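Cellobiose 2-epimerase (Caldibacillus thermoamylovorans, PDB 5ZHB) probably catalyses the reversible epimerisation of cellobiose at C2 of its reducing-end glucose, giving 4-O-beta-D-glucosyl-D-mannose. Local coordinates at residues 174-186 with 228-240. Numbering follows the deposited sequence.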
ATOM      1  N   GLU A 174       4.499  12.619  17.436  1.00133.88           N
ATOM      2  CA  GLU A 174       3.341  11.848  17.886  1.00125.92           C
ATOM      3  C   GLU A 174       3.734  10.750  18.878  1.00131.57           C
ATOM      4  O   GLU A 174       3.233  10.725  20.003  1.00126.70           O
ATOM      5  CB  GLU A 174       2.599  11.287  16.675  1.00111.59           C
ATOM      6  CG  GLU A 174       1.201  10.778  17.007  1.00100.37           C
ATOM      7  CD  GLU A 174       0.392  10.485  15.763  1.00 94.66           C
ATOM      8  OE1 GLU A 174       0.921  10.724  14.658  1.00 98.62           O
ATOM      9  OE2 GLU A 174      -0.759  10.025  15.893  1.00 88.46           O
ATOM     10  N   ASN A 175       4.592   9.824  18.423  1.00130.89           N
ATOM     11  CA  ASN A 175       5.211   8.804  19.255  1.00120.73           C
ATOM     12  C   ASN A 175       5.460   9.348  20.663  1.00122.19           C
ATOM     13  O   ASN A 175       5.001   8.756  21.639  1.00127.89           O
ATOM     14  CB  ASN A 175       6.503   8.287  18.620  1.00109.17           C
ATOM     15  CG  ASN A 175       6.323   7.523  17.324  1.00 98.90           C
ATOM     16  OD1 ASN A 175       7.277   7.405  16.547  1.00100.95           O
ATOM     17  ND2 ASN A 175       5.140   6.991  17.054  1.00 87.41           N
ATOM     18  N   GLY A 176       6.170  10.481  20.763  1.00117.93           N
ATOM     19  CA  GLY A 176       6.597  11.017  22.047  1.00112.57           C
ATOM     20  C   GLY A 176       7.995  10.509  22.389  1.00111.14           C
ATOM     21  O   GLY A 176       8.893  11.307  22.648  1.00112.73           O
ATOM     22  N   VAL A 177       8.138   9.175  22.425  1.00108.29           N
ATOM     23  CA  VAL A 177       9.409   8.500  22.190  1.00105.64           C
ATOM     24  C   VAL A 177       9.340   7.909  20.781  1.00 98.35           C
ATOM     25  O   VAL A 177       8.482   7.074  20.501  1.00106.74           O
ATOM     26  CB  VAL A 177       9.766   7.415  23.232  1.00 98.97           C
ATOM     27  CG1 VAL A 177       8.902   6.159  23.108  1.00 97.97           C
ATOM     28  CG2 VAL A 177      11.247   7.050  23.187  1.00 89.70           C
ATOM     29  N   ILE A 178      10.250   8.345  19.901  1.00 85.55           N
ATOM     30  CA  ILE A 178      10.136   8.059  18.478  1.00 76.81           C
ATOM     31  C   ILE A 178      10.667   6.658  18.166  1.00 59.79           C
ATOM     32  O   ILE A 178      11.530   6.124  18.864  1.00 58.79           O
ATOM     33  CB  ILE A 178      10.796   9.141  17.588  1.00 78.13           C
ATOM     34  CG1 ILE A 178      12.085   9.757  18.167  1.00 81.44           C
ATOM     35  CG2 ILE A 178       9.779  10.229  17.237  1.00 79.78           C
ATOM     36  CD1 ILE A 178      13.224   8.776  18.393  1.00 84.67           C
ATOM     37  N   ALA A 179      10.118   6.084  17.089  1.00 47.42           N
ATOM     38  CA  ALA A 179      10.537   4.796  16.557  1.00 37.94           C
ATOM     39  C   ALA A 179      11.775   4.991  15.691  1.00 35.85           C
ATOM     40  O   ALA A 179      11.822   5.953  14.933  1.00 34.40           O
ATOM     41  CB  ALA A 179       9.428   4.192  15.739  1.00 34.83           C
ATOM     42  N   ASP A 180      12.722   4.049  15.786  1.00 30.89           N
ATOM     43  CA  ASP A 180      13.875   3.964  14.897  1.00 30.02           C
ATOM     44  C   ASP A 180      13.590   3.070  13.694  1.00 28.84           C
ATOM     45  O   ASP A 180      14.240   3.166  12.643  1.00 27.10           O
ATOM     46  CB  ASP A 180      15.065   3.411  15.671  1.00 34.01           C
ATOM     47  CG  ASP A 180      15.392   4.200  16.937  1.00 38.50           C
ATOM     48  OD1 ASP A 180      15.739   5.395  16.802  1.00 34.30           O
ATOM     49  OD2 ASP A 180      15.231   3.641  18.047  1.00 42.49           O
ATOM     50  N   ILE A 181      12.719   2.075  13.910  1.00 27.99           N
ATOM     51  CA  ILE A 181      12.450   1.055  12.911  1.00 28.52           C
ATOM     52  C   ILE A 181      10.930   0.925  12.861  1.00 24.10           C
ATOM     53  O   ILE A 181      10.280   1.007  13.899  1.00 27.40           O
ATOM     54  CB  ILE A 181      13.130  -0.292  13.236  1.00 29.43           C
ATOM     55  CG1 ILE A 181      14.664  -0.243  13.100  1.00 30.92           C
ATOM     56  CG2 ILE A 181      12.538  -1.406  12.364  1.00 29.76           C
ATOM     57  CD1 ILE A 181      15.387  -1.477  13.629  1.00 32.28           C
ATOM     58  N   THR A 182      10.370   0.810  11.646  1.00 26.72           N
ATOM     59  CA  THR A 182       8.931   0.601  11.492  1.00 21.52           C
ATOM     60  C   THR A 182       8.646  -0.628  10.628  1.00 20.01           C
ATOM     61  O   THR A 182       9.289  -0.912   9.615  1.00 20.87           O
ATOM     62  CB  THR A 182       8.183   1.839  10.973  1.00 21.28           C
ATOM     63  OG1 THR A 182       8.379   2.008   9.563  1.00 20.75           O
ATOM     64  CG2 THR A 182       8.532   3.084  11.768  1.00 20.57           C
ATOM     65  N   MET A 183       7.584  -1.328  11.048  1.00 21.28           N
ATOM     66  CA  MET A 183       6.962  -2.403  10.303  1.00 19.49           C
ATOM     67  C   MET A 183       6.488  -1.860   8.964  1.00 18.34           C
ATOM     68  O   MET A 183       6.706  -2.488   7.919  1.00 20.14           O
ATOM     69  CB  MET A 183       5.814  -2.992  11.149  1.00 19.58           C
ATOM     70  CG  MET A 183       4.939  -4.022  10.464  1.00 21.93           C
ATOM     71  SD  MET A 183       3.627  -3.293   9.450  1.00 23.13           S
ATOM     72  CE  MET A 183       2.570  -2.624  10.723  1.00 22.35           C
ATOM     73  N   ASN A 184       5.890  -0.671   8.997  1.00 19.08           N
ATOM     74  CA  ASN A 184       5.273  -0.141   7.778  1.00 21.11           C
ATOM     75  C   ASN A 184       6.298  -0.020   6.654  1.00 18.33           C
ATOM     76  O   ASN A 184       6.027  -0.421   5.521  1.00 17.83           O
ATOM     77  CB  ASN A 184       4.550   1.171   8.041  1.00 22.17           C
ATOM     78  CG  ASN A 184       3.728   1.598   6.846  1.00 26.16           C
ATOM     79  OD1 ASN A 184       2.755   0.926   6.494  1.00 24.18           O
ATOM     80  ND2 ASN A 184       4.159   2.665   6.185  1.00 28.89           N
ATOM     81  N   THR A 185       7.473   0.585   6.942  1.00 18.86           N
ATOM     82  CA  THR A 185       8.491   0.769   5.907  1.00 18.46           C
ATOM     83  C   THR A 185       8.984  -0.577   5.383  1.00 19.15           C
ATOM     84  O   THR A 185       9.087  -0.766   4.184  1.00 18.70           O
ATOM     85  CB  THR A 185       9.652   1.616   6.441  1.00 20.70           C
ATOM     86  OG1 THR A 185       9.129   2.910   6.716  1.00 20.71           O
ATOM     87  CG2 THR A 185      10.772   1.754   5.425  1.00 22.95           C
ATOM     88  N   HIS A 186       9.223  -1.542   6.292  1.00 18.38           N
ATOM     89  CA  HIS A 186       9.668  -2.871   5.912  1.00 20.02           C
ATOM     90  C   HIS A 186       8.636  -3.567   5.023  1.00 19.03           C
ATOM     91  O   HIS A 186       8.998  -4.249   4.059  1.00 20.09           O
ATOM     92  CB  HIS A 186      10.045  -3.642   7.189  1.00 22.44           C
ATOM     93  CG  HIS A 186      11.351  -3.143   7.738  1.00 24.51           C
ATOM     94  ND1 HIS A 186      11.438  -2.020   8.533  1.00 23.79           N
ATOM     95  CD2 HIS A 186      12.629  -3.595   7.565  1.00 25.24           C
ATOM     96  CE1 HIS A 186      12.729  -1.800   8.828  1.00 24.57           C
ATOM     97  NE2 HIS A 186      13.476  -2.743   8.254  1.00 23.59           N
ATOM     98  N   LEU A 228       1.319  -8.635  14.400  1.00 30.47           N
ATOM     99  CA  LEU A 228       2.523  -7.917  14.040  1.00 27.43           C
ATOM    100  C   LEU A 228       2.708  -6.799  15.047  1.00 23.31           C
ATOM    101  O   LEU A 228       1.750  -6.185  15.487  1.00 26.68           O
ATOM    102  CB  LEU A 228       2.421  -7.358  12.627  1.00 30.64           C
ATOM    103  CG  LEU A 228       2.269  -8.385  11.509  1.00 30.18           C
ATOM    104  CD1 LEU A 228       2.431  -7.644  10.216  1.00 31.43           C
ATOM    105  CD2 LEU A 228       3.250  -9.536  11.606  1.00 31.46           C
ATOM    106  N   GLN A 229       3.951  -6.504  15.381  1.00 24.57           N
ATOM    107  CA  GLN A 229       4.255  -5.297  16.133  1.00 25.65           C
ATOM    108  C   GLN A 229       4.575  -4.190  15.118  1.00 25.33           C
ATOM    109  O   GLN A 229       4.916  -4.480  13.979  1.00 25.96           O
ATOM    110  CB  GLN A 229       5.380  -5.611  17.130  1.00 27.82           C
ATOM    111  CG  GLN A 229       5.045  -6.789  18.052  1.00 30.70           C
ATOM    112  CD  GLN A 229       6.268  -7.395  18.720  1.00 37.17           C
ATOM    113  OE1 GLN A 229       6.499  -7.176  19.911  1.00 40.83           O
ATOM    114  NE2 GLN A 229       7.078  -8.136  17.971  1.00 35.69           N
ATOM    115  N   VAL A 230       4.483  -2.942  15.558  1.00 25.95           N
ATOM    116  CA  VAL A 230       4.371  -1.811  14.646  1.00 27.52           C
ATOM    117  C   VAL A 230       5.610  -0.916  14.692  1.00 24.94           C
ATOM    118  O   VAL A 230       6.111  -0.547  13.641  1.00 24.68           O
ATOM    119  CB  VAL A 230       3.066  -1.050  14.886  1.00 30.42           C
ATOM    120  CG1 VAL A 230       2.888   0.112  13.901  1.00 30.57           C
ATOM    121  CG2 VAL A 230       1.883  -2.006  14.778  1.00 30.67           C
ATOM    122  N   PHE A 231       6.093  -0.566  15.889  1.00 26.18           N
ATOM    123  CA  PHE A 231       7.166   0.407  16.071  1.00 25.32           C
ATOM    124  C   PHE A 231       8.221  -0.180  17.005  1.00 31.01           C
ATOM    125  O   PHE A 231       7.871  -0.805  18.015  1.00 30.50           O
ATOM    126  CB  PHE A 231       6.601   1.682  16.690  1.00 27.90           C
ATOM    127  CG  PHE A 231       5.611   2.439  15.827  1.00 26.98           C
ATOM    128  CD1 PHE A 231       5.976   2.861  14.555  1.00 29.94           C
ATOM    129  CD2 PHE A 231       4.334   2.742  16.293  1.00 29.70           C
ATOM    130  CE1 PHE A 231       5.081   3.563  13.769  1.00 27.21           C
ATOM    131  CE2 PHE A 231       3.436   3.449  15.496  1.00 30.65           C
ATOM    132  CZ  PHE A 231       3.820   3.848  14.229  1.00 30.02           C
ATOM    133  N   PHE A 232       9.487  -0.002  16.622  1.00 27.89           N
ATOM    134  CA  PHE A 232      10.625  -0.634  17.269  1.00 29.69           C
ATOM    135  C   PHE A 232      11.711   0.406  17.537  1.00 34.80           C
ATOM    136  O   PHE A 232      11.797   1.434  16.853  1.00 31.67           O
ATOM    137  CB  PHE A 232      11.254  -1.698  16.366  1.00 29.05           C
ATOM    138  CG  PHE A 232      10.232  -2.723  15.904  1.00 31.20           C
ATOM    139  CD1 PHE A 232       9.419  -2.463  14.807  1.00 28.34           C
ATOM    140  CD2 PHE A 232      10.033  -3.902  16.620  1.00 30.14           C
ATOM    141  CE1 PHE A 232       8.427  -3.358  14.436  1.00 29.62           C
ATOM    142  CE2 PHE A 232       9.051  -4.799  16.242  1.00 29.19           C
ATOM    143  CZ  PHE A 232       8.258  -4.532  15.143  1.00 32.27           C
ATOM    144  N   ASN A 233      12.547   0.078  18.532  1.00 34.51           N
ATOM    145  CA  ASN A 233      13.820   0.732  18.753  1.00 37.39           C
ATOM    146  C   ASN A 233      14.875   0.054  17.876  1.00 36.28           C
ATOM    147  O   ASN A 233      14.579  -0.904  17.159  1.00 35.61           O
ATOM    148  CB  ASN A 233      14.128   0.762  20.252  1.00 40.72           C
ATOM    149  CG  ASN A 233      14.458  -0.591  20.843  1.00 38.15           C
ATOM    150  OD1 ASN A 233      14.815  -1.534  20.130  1.00 40.96           O
ATOM    151  ND2 ASN A 233      14.406  -0.690  22.165  1.00 42.74           N
ATOM    152  N   ASN A 234      16.126   0.529  17.967  1.00 35.75           N
ATOM    153  CA  ASN A 234      17.211   0.030  17.142  1.00 37.16           C
ATOM    154  C   ASN A 234      17.598  -1.406  17.483  1.00 38.15           C
ATOM    155  O   ASN A 234      18.368  -2.012  16.743  1.00 41.18           O
ATOM    156  CB  ASN A 234      18.433   0.936  17.239  1.00 45.80           C
ATOM    157  CG  ASN A 234      18.351   2.043  16.220  1.00 51.03           C
ATOM    158  OD1 ASN A 234      18.159   1.771  15.023  1.00 46.95           O
ATOM    159  ND2 ASN A 234      18.459   3.282  16.674  1.00 53.30           N
ATOM    160  N   HIS A 235      17.076  -1.946  18.588  1.00 37.65           N
ATOM    161  CA  HIS A 235      17.329  -3.338  18.928  1.00 44.76           C
ATOM    162  C   HIS A 235      16.187  -4.234  18.448  1.00 43.60           C
ATOM    163  O   HIS A 235      16.111  -5.383  18.871  1.00 36.55           O
ATOM    164  CB  HIS A 235      17.576  -3.473  20.436  1.00 49.43           C
ATOM    165  CG  HIS A 235      18.923  -2.955  20.815  1.00 61.89           C
ATOM    166  ND1 HIS A 235      19.129  -2.017  21.802  1.00 60.03           N
ATOM    167  CD2 HIS A 235      20.129  -3.212  20.276  1.00 65.74           C
ATOM    168  CE1 HIS A 235      20.424  -1.744  21.875  1.00 64.67           C
ATOM    169  NE2 HIS A 235      21.052  -2.458  20.959  1.00 69.10           N
ATOM    170  N   TRP A 236      15.292  -3.694  17.595  1.00 35.52           N
ATOM    171  CA  TRP A 236      14.146  -4.419  17.070  1.00 30.92           C
ATOM    172  C   TRP A 236      13.237  -4.861  18.205  1.00 30.80           C
ATOM    173  O   TRP A 236      12.543  -5.863  18.098  1.00 33.92           O
ATOM    174  CB  TRP A 236      14.555  -5.613  16.196  1.00 30.39           C
ATOM    175  CG  TRP A 236      14.759  -5.384  14.721  1.00 30.39           C
ATOM    176  CD1 TRP A 236      15.945  -5.396  14.051  1.00 31.21           C
ATOM    177  CD2 TRP A 236      13.734  -5.182  13.713  1.00 30.63           C
ATOM    178  NE1 TRP A 236      15.745  -5.199  12.708  1.00 35.14           N
ATOM    179  CE2 TRP A 236      14.398  -5.068  12.472  1.00 31.06           C
ATOM    180  CE3 TRP A 236      12.337  -5.071  13.742  1.00 28.82           C
ATOM    181  CZ2 TRP A 236      13.706  -4.863  11.279  1.00 31.55           C
ATOM    182  CZ3 TRP A 236      11.659  -4.855  12.560  1.00 28.45           C
ATOM    183  CH2 TRP A 236      12.330  -4.781  11.348  1.00 27.67           C
ATOM    184  N   GLU A 237      13.186  -4.069  19.271  1.00 39.14           N
ATOM    185  CA  GLU A 237      12.259  -4.312  20.352  1.00 44.13           C
ATOM    186  C   GLU A 237      11.076  -3.372  20.170  1.00 42.15           C
ATOM    187  O   GLU A 237      11.249  -2.171  20.028  1.00 37.58           O
ATOM    188  CB  GLU A 237      12.960  -4.099  21.693  1.00 48.53           C
ATOM    189  CG  GLU A 237      14.166  -5.018  21.881  1.00 54.16           C
ATOM    190  CD  GLU A 237      14.975  -4.829  23.157  1.00 58.83           C
ATOM    191  OE1 GLU A 237      14.834  -3.795  23.849  1.00 59.18           O
ATOM    192  OE2 GLU A 237      15.731  -5.777  23.470  1.00 64.02           O
ATOM    193  N   SER A 238       9.873  -3.931  20.227  1.00 38.30           N
ATOM    194  CA  SER A 238       8.672  -3.145  20.060  1.00 39.36           C
ATOM    195  C   SER A 238       8.537  -2.137  21.206  1.00 40.83           C
ATOM    196  O   SER A 238       8.813  -2.454  22.359  1.00 41.24           O
ATOM    197  CB  SER A 238       7.491  -4.069  19.924  1.00 34.56           C
ATOM    198  OG  SER A 238       6.280  -3.350  20.078  1.00 34.31           O
ATOM    199  N   ILE A 239       8.112  -0.905  20.906  1.00 37.32           N
ATOM    200  CA  ILE A 239       8.113   0.151  21.911  1.00 40.31           C
ATOM    201  C   ILE A 239       6.713   0.670  22.201  1.00 40.60           C
ATOM    202  O   ILE A 239       6.575   1.567  23.023  1.00 40.39           O
ATOM    203  CB  ILE A 239       9.050   1.306  21.518  1.00 44.90           C
ATOM    204  CG1 ILE A 239       8.683   1.923  20.173  1.00 48.01           C
ATOM    205  CG2 ILE A 239      10.499   0.828  21.532  1.00 47.93           C
ATOM    206  CD1 ILE A 239       9.417   3.222  19.871  1.00 53.27           C
ATOM    207  N   ILE A 240       5.687   0.155  21.510  1.00 38.84           N
ATOM    208  CA  ILE A 240       4.324   0.612  21.738  1.00 43.18           C
ATOM    209  C   ILE A 240       3.405  -0.607  21.722  1.00 36.14           C
ATOM    210  O   ILE A 240       3.622  -1.562  20.978  1.00 32.23           O
ATOM    211  CB  ILE A 240       3.861   1.659  20.696  1.00 49.06           C
ATOM    212  CG1 ILE A 240       4.819   2.845  20.579  1.00 57.46           C
ATOM    213  CG2 ILE A 240       2.439   2.151  21.002  1.00 52.28           C
ATOM    214  CD1 ILE A 240       4.774   3.823  21.744  1.00 56.83           C
TER
HETATM  215  O   HOH W   1       4.987   0.781  11.327  1.00 22.04           O
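Phe232 O is gripped by two consecutive amides, Asp180 N at 3.0 Å and Ile181 N at 3.1 Å, so that two residues face one: a classic beta bulge opening a very short antiparallel ladder. Asp180 N lies nearly in line with the carbonyl, whereas Ile181 N sits above its plane. The ladder is carried on by Phe232 N to Ile181 O and ends with Met183 N donating almost straight (171°) to Val230 O, which a water also bridges to Asn184 N. On one face of the sheet Ile181 lies across Trp236: a chi1 of -70° sets CG1 beside the backbone N and leaves CG2 trans to it, over the six-membered ring, 3.6 Å from Ile181 CG2 to the Trp236 centroid, a CH-pi contact. The edge of the same indole points into the face of His186, their planes 62° apart. The imidazole is held at both nitrogens: His186 ND1 donates to Thr182 O at 2.6 Å, with that oxygen in the ring plane, and NE2 is hydrogen-bonded to Tyr156 N. On the other face, Thr182 CG2 meets the edge of Phe231, while Thr182 OG1 N-caps the following helix through Thr185 N and bonds Glu158. In the (alpha/alpha)6 barrel expected of this family, the contact joins the lead-in to helix 183-199 to the loop between helices 203-220 and 245-262, folded back by a type I turn from Asn233 to Trp236.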